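Local coordinates for protein Mos1 transposase (Drosophila mauritiana, PDB 2F7T) that mediates cut-and-paste transposition of the Mos1 element, this chain being the magnesium-bound catalytic domain of the enzyme, at residues E8-R13 / A156-D161; T36-W41 / H168-M173. All blocks are in the same frame, centred on the assembly; numbering follows the deposited sequence.

Contact 1 (E8-R13 / A156-D161)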
loop_
_atom_site.group_PDB
_atom_site.type_symbol
_atom_site.label_atom_id
_atom_site.label_comp_id
_atom_site.label_asym_id
_atom_site.label_seq_id
_atom_site.Cartn_x
_atom_site.Cartn_y
_atom_site.Cartn_z
ATOM N N GLU A 8 -9.292 15.807 13.302
ATOM C CA GLU A 8 -10.373 16.717 12.911
ATOM C C GLU A 8 -9.920 17.818 11.954
ATOM O O GLU A 8 -10.586 18.144 10.966
ATOM C CB GLU A 8 -11.034 17.368 14.167
ATOM C CG GLU A 8 -11.955 16.431 15.009
ATOM C CD GLU A 8 -13.018 15.740 14.149
ATOM O OE1 GLU A 8 -13.279 14.501 14.307
ATOM O OE2 GLU A 8 -13.538 16.446 13.233
ATOM N N ARG A 9 -8.813 18.445 12.331
ATOM C CA ARG A 9 -8.087 19.385 11.545
ATOM C C ARG A 9 -7.847 18.888 10.114
ATOM O O ARG A 9 -8.153 19.595 9.165
ATOM C CB ARG A 9 -6.718 19.612 12.229
ATOM C CG ARG A 9 -6.058 20.970 11.878
ATOM C CD ARG A 9 -4.757 21.343 12.712
ATOM N NE ARG A 9 -5.004 22.652 13.375
ATOM C CZ ARG A 9 -5.609 22.797 14.573
ATOM N NH1 ARG A 9 -5.970 21.725 15.279
ATOM N NH2 ARG A 9 -5.811 24.019 15.074
ATOM N N GLN A 10 -7.267 17.690 10.001
ATOM C CA GLN A 10 -6.988 17.035 8.743
ATOM C C GLN A 10 -8.198 16.762 7.871
ATOM O O GLN A 10 -8.134 17.038 6.690
ATOM C CB GLN A 10 -6.209 15.740 8.962
ATOM C CG GLN A 10 -4.727 16.011 9.365
ATOM C CD GLN A 10 -4.079 14.863 10.122
ATOM O OE1 GLN A 10 -4.620 13.767 10.225
ATOM N NE2 GLN A 10 -2.912 15.123 10.652
ATOM N N MET A 11 -9.289 16.241 8.464
ATOM C CA MET A 11 -10.525 15.945 7.738
ATOM C C MET A 11 -11.250 17.215 7.284
ATOM O O MET A 11 -11.710 17.325 6.169
ATOM C CB MET A 11 -11.387 15.067 8.543
ATOM C CG MET A 11 -10.790 13.699 8.916
ATOM S SD MET A 11 -12.034 12.620 9.729
ATOM C CE MET A 11 -11.810 13.099 11.397
ATOM N N GLU A 12 -11.259 18.222 8.132
ATOM C CA GLU A 12 -11.704 19.589 7.781
ATOM C C GLU A 12 -10.959 20.235 6.575
ATOM O O GLU A 12 -11.580 20.797 5.669
ATOM C CB GLU A 12 -11.386 20.420 8.999
ATOM C CG GLU A 12 -12.334 21.500 9.406
ATOM C CD GLU A 12 -11.984 21.926 10.862
ATOM O OE1 GLU A 12 -10.927 22.612 11.033
ATOM O OE2 GLU A 12 -12.732 21.538 11.828
ATOM N N ARG A 13 -9.629 20.212 6.609
ATOM C CA ARG A 13 -8.808 20.667 5.457
ATOM C C ARG A 13 -9.096 19.891 4.178
ATOM O O ARG A 13 -9.292 20.495 3.168
ATOM C CB ARG A 13 -7.309 20.573 5.733
ATOM C CG ARG A 13 -6.458 21.133 4.581
ATOM C CD ARG A 13 -5.001 21.243 4.880
ATOM N NE ARG A 13 -4.318 22.022 3.850
ATOM C CZ ARG A 13 -2.992 22.028 3.641
ATOM N NH1 ARG A 13 -2.182 21.277 4.380
ATOM N NH2 ARG A 13 -2.484 22.773 2.666
ATOM N N ALA A 156 -4.299 19.320 0.540
ATOM C CA ALA A 156 -4.565 18.667 1.800
ATOM C C ALA A 156 -3.386 17.835 2.403
ATOM O O ALA A 156 -2.596 17.228 1.671
ATOM C CB ALA A 156 -5.772 17.773 1.536
ATOM N N ALA A 157 -3.261 17.877 3.729
ATOM C CA ALA A 157 -2.385 16.974 4.562
ATOM C C ALA A 157 -2.859 15.515 4.595
ATOM O O ALA A 157 -4.035 15.232 4.957
ATOM C CB ALA A 157 -2.268 17.500 6.061
ATOM N N TYR A 158 -1.919 14.630 4.208
ATOM C CA TYR A 158 -2.075 13.177 4.228
ATOM C C TYR A 158 -3.022 12.665 3.169
ATOM O O TYR A 158 -3.846 11.740 3.452
ATOM C CB TYR A 158 -2.586 12.794 5.608
ATOM C CG TYR A 158 -1.600 13.111 6.698
ATOM C CD1 TYR A 158 -1.835 14.156 7.605
ATOM C CD2 TYR A 158 -0.412 12.370 6.831
ATOM C CE1 TYR A 158 -0.893 14.447 8.627
ATOM C CE2 TYR A 158 0.544 12.661 7.864
ATOM C CZ TYR A 158 0.300 13.692 8.754
ATOM O OH TYR A 158 1.239 14.005 9.764
ATOM N N SER A 159 -2.941 13.247 1.964
ATOM C CA SER A 159 -3.953 12.978 0.946
ATOM C C SER A 159 -3.470 12.368 -0.372
ATOM O O SER A 159 -3.695 12.943 -1.429
ATOM C CB SER A 159 -4.727 14.268 0.662
ATOM O OG SER A 159 -5.433 14.677 1.795
ATOM N N PRO A 160 -2.790 11.224 -0.330
ATOM C CA PRO A 160 -2.344 10.608 -1.513
ATOM C C PRO A 160 -3.511 10.110 -2.323
ATOM O O PRO A 160 -3.392 9.903 -3.551
ATOM C CB PRO A 160 -1.538 9.421 -0.996
ATOM C CG PRO A 160 -2.143 9.071 0.329
ATOM C CD PRO A 160 -2.351 10.477 0.870
ATOM N N ASP A 161 -4.652 9.978 -1.678
ATOM C CA ASP A 161 -5.851 9.611 -2.353
ATOM C C ASP A 161 -6.366 10.752 -3.203
ATOM O O ASP A 161 -7.297 10.547 -3.999
ATOM C CB ASP A 161 -6.901 9.121 -1.330
ATOM C CG ASP A 161 -7.245 10.141 -0.306
ATOM O OD1 ASP A 161 -8.358 10.091 0.214
ATOM O OD2 ASP A 161 -6.506 11.066 0.014
#
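The guanidinium of R13 lies with one face against the backbone of A156, whose CA stands 3.9 Å from the plane, shifted toward the rim of the group. A157 N approaches the same group obliquely, 3.6 Å from R13 NH1. The Y158 ring is met obliquely by the amide of Q10, the two planes turned 58° apart; NE2 of Q10 comes within 2.9 Å of Y158 CE1, tight enough for its position to be doubtful. With no hydrogen bond across the interface, shape and van der Waals contact carry it. CG of R13 is anti to the backbone N (chi1 -176°), and the extended chain beyond it runs alongside the loop, bringing CD within 4.0 Å of A156 CA. Cut back to an alanine, R13 would probably leave the A156 backbone without its flat cover and open a gap between helix and loop. The polar end of Q10 is held through OE1 by H4, which precedes the helix and also stacks its ring on Y158. Farther along the loop D161 forms a salt bridge with R14, and Y158 packs on V2 of the second subunit. This surface contact lies near the metal site, the R13 side chain about 9 Å from that of D131. It seats the first turns of helix 8-27 on the loop joining strand 151-152 to helix 164-178.

Contact 2 (T36-W41 / H168-M173). With MG (magnesium ion), chain B.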
loop_
_atom_site.group_PDB
_atom_site.type_symbol
_atom_site.label_atom_id
_atom_site.label_comp_id
_atom_site.label_asym_id
_atom_site.label_seq_id
_atom_site.Cartn_x
_atom_site.Cartn_y
_atom_site.Cartn_z
ATOM N N THR A 36 1.283 17.849 -12.510
ATOM C CA THR A 36 1.378 17.314 -11.165
ATOM C C THR A 36 2.598 16.406 -11.025
ATOM O O THR A 36 3.155 15.954 -11.998
ATOM C CB THR A 36 0.059 16.612 -10.821
ATOM O OG1 THR A 36 0.034 16.366 -9.416
ATOM C CG2 THR A 36 -0.069 15.109 -11.485
ATOM N N GLY A 37 3.086 16.229 -9.819
ATOM C CA GLY A 37 4.320 15.504 -9.630
ATOM C C GLY A 37 4.454 15.000 -8.218
ATOM O O GLY A 37 3.748 15.475 -7.330
ATOM N N ASP A 38 5.341 14.027 -8.012
ATOM C CA ASP A 38 5.660 13.494 -6.686
ATOM C C ASP A 38 6.947 12.697 -6.781
ATOM O O ASP A 38 7.434 12.384 -7.898
ATOM C CB ASP A 38 4.586 12.499 -6.259
ATOM C CG ASP A 38 4.546 12.295 -4.722
ATOM O OD1 ASP A 38 5.158 13.110 -3.964
ATOM O OD2 ASP A 38 3.909 11.355 -4.201
ATOM N N GLU A 39 7.484 12.351 -5.607
ATOM C CA GLU A 39 8.754 11.595 -5.470
ATOM C C GLU A 39 8.404 10.195 -4.994
ATOM O O GLU A 39 7.476 10.029 -4.179
ATOM C CB GLU A 39 9.624 12.209 -4.368
ATOM C CG GLU A 39 10.255 13.547 -4.710
ATOM C CD GLU A 39 9.367 14.760 -4.367
ATOM O OE1 GLU A 39 9.834 15.946 -4.465
ATOM O OE2 GLU A 39 8.177 14.537 -3.950
ATOM N N LYS A 40 9.150 9.199 -5.450
ATOM C CA LYS A 40 9.045 7.815 -4.945
ATOM C C LYS A 40 10.428 7.121 -4.977
ATOM O O LYS A 40 11.167 7.197 -5.962
ATOM C CB LYS A 40 8.003 7.039 -5.767
ATOM C CG LYS A 40 8.066 5.515 -5.688
ATOM C CD LYS A 40 7.173 4.930 -6.748
ATOM C CE LYS A 40 6.790 3.475 -6.511
ATOM N NZ LYS A 40 6.487 3.223 -5.045
ATOM N N TRP A 41 10.774 6.494 -3.862
ATOM C CA TRP A 41 11.950 5.624 -3.734
ATOM C C TRP A 41 11.801 4.378 -4.582
ATOM O O TRP A 41 10.770 3.681 -4.499
ATOM C CB TRP A 41 12.133 5.117 -2.283
ATOM C CG TRP A 41 12.654 6.138 -1.346
ATOM C CD1 TRP A 41 11.997 6.630 -0.238
ATOM C CD2 TRP A 41 13.938 6.802 -1.386
ATOM N NE1 TRP A 41 12.798 7.556 0.406
ATOM C CE2 TRP A 41 13.987 7.690 -0.274
ATOM C CE3 TRP A 41 15.061 6.741 -2.250
ATOM C CZ2 TRP A 41 15.114 8.512 0.009
ATOM C CZ3 TRP A 41 16.186 7.595 -1.987
ATOM C CH2 TRP A 41 16.197 8.453 -0.855
ATOM N N HIS A 168 -2.832 7.098 -8.912
ATOM C CA HIS A 168 -2.908 6.594 -10.259
ATOM C C HIS A 168 -1.554 6.179 -10.765
ATOM O O HIS A 168 -1.357 4.990 -10.999
ATOM C CB HIS A 168 -3.524 7.623 -11.197
ATOM C CG HIS A 168 -3.707 7.141 -12.618
ATOM N ND1 HIS A 168 -4.782 6.388 -13.013
ATOM C CD2 HIS A 168 -3.000 7.405 -13.757
ATOM C CE1 HIS A 168 -4.712 6.158 -14.316
ATOM N NE2 HIS A 168 -3.628 6.750 -14.789
ATOM N N LEU A 169 -0.612 7.121 -10.953
ATOM C CA LEU A 169 0.663 6.749 -11.495
ATOM C C LEU A 169 1.474 5.713 -10.718
ATOM O O LEU A 169 1.934 4.716 -11.256
ATOM C CB LEU A 169 1.511 8.006 -11.739
ATOM C CG LEU A 169 2.813 7.827 -12.545
ATOM C CD1 LEU A 169 2.343 7.610 -13.979
ATOM C CD2 LEU A 169 3.729 9.112 -12.535
ATOM N N PHE A 170 1.773 6.013 -9.463
ATOM C CA PHE A 170 2.660 5.157 -8.622
ATOM C C PHE A 170 1.891 3.910 -8.167
ATOM O O PHE A 170 2.489 2.914 -7.825
ATOM C CB PHE A 170 3.118 5.878 -7.370
ATOM C CG PHE A 170 4.053 7.001 -7.603
ATOM C CD1 PHE A 170 4.864 7.054 -8.730
ATOM C CD2 PHE A 170 4.157 8.005 -6.669
ATOM C CE1 PHE A 170 5.745 8.083 -8.926
ATOM C CE2 PHE A 170 5.051 9.036 -6.848
ATOM C CZ PHE A 170 5.865 9.059 -8.008
ATOM N N ALA A 171 0.567 3.955 -8.151
ATOM C CA ALA A 171 -0.215 2.760 -7.830
ATOM C C ALA A 171 -0.072 1.794 -8.985
ATOM O O ALA A 171 0.217 0.633 -8.813
ATOM C CB ALA A 171 -1.697 3.091 -7.601
ATOM N N SER A 172 -0.294 2.259 -10.189
ATOM C CA SER A 172 -0.008 1.421 -11.320
ATOM C C SER A 172 1.473 0.944 -11.429
ATOM O O SER A 172 1.719 -0.243 -11.707
ATOM C CB SER A 172 -0.389 2.145 -12.582
ATOM O OG SER A 172 -0.080 1.242 -13.596
ATOM N N MET A 173 2.442 1.848 -11.227
ATOM C CA MET A 173 3.853 1.518 -11.280
ATOM C C MET A 173 4.293 0.487 -10.233
ATOM O O MET A 173 5.122 -0.354 -10.522
ATOM C CB MET A 173 4.649 2.786 -11.040
ATOM C CG MET A 173 6.105 2.740 -11.503
ATOM S SD MET A 173 7.000 4.266 -11.181
ATOM C CE MET A 173 7.859 3.866 -9.775
HETATM MG MG MG B . 5.181 13.292 -1.778
HETATM O O HOH W 1 3.943 11.617 -1.800
HETATM O O HOH W 2 6.693 12.006 -1.982
HETATM O O HOH W 3 6.599 14.775 -1.613
HETATM O O HOH W 4 5.425 13.230 0.427
#
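D38 faces two ways at once: its CB presses on F170 CE2 at 3.5 Å, while its OD1 binds the magnesium ion at 2.2 Å. The metal's six ligands are completed by four waters and D131. The planes of the D38 carboxylate and the F170 ring are 32° apart and D38 CB meets the ring obliquely, so F170 packs on the aliphatic part of the metal ligand. A weak, bent hydrogen bond from E39 N, 2.9 Å long, reaches D38 OD1 beside the metal. E39 adds outer-shell grips: water 2 donates to its backbone O and water 3 to its OE2, while OE1 is hydrogen-bonded to H136. This is the RNase H-like core, in which the central strand 34-43 carries the first aspartate of the DDD motif and helix 164-178 lies against it, the axes of 36-41 and 168-173 coming within 10.3 Å and running roughly the same way. D166, on that helix, brings a carboxylate close to D38 OD2 and probably binds a second metal. Beyond D38, K40 covers one face of F170 in a CH-pi contact, with CB 3.8 Å from the ring centroid and 16° off its normal. The two chains pass in opposing senses, and K40 CD lies 3.7 Å from F170 CD1. M173, bent at its last torsion (chi3 100°), sets its CE 3.3 Å from K40 CD, closer than carbons usually pack.

The centres of contacts 1 and 2 lie about 19 Å apart and their nearest atoms about 6 Å, so they do not touch. Their segments alternate along the chain in the order 8-13, 36-41, 156-161, 168-173: helix 8-27 leads into strand 34-43, and the loop holding 156-161 leads into helix 164-178. Contact 2 lies in the buried core, about 7 Å from the centre of the chain, whereas contact 1 is nearer the surface at about 16 Å. The second segments lie before and after D166, a probable metal ligand, in the chain; the two contacts are therefore consistent with holding its surroundings against helix 8-27 and strand 34-43.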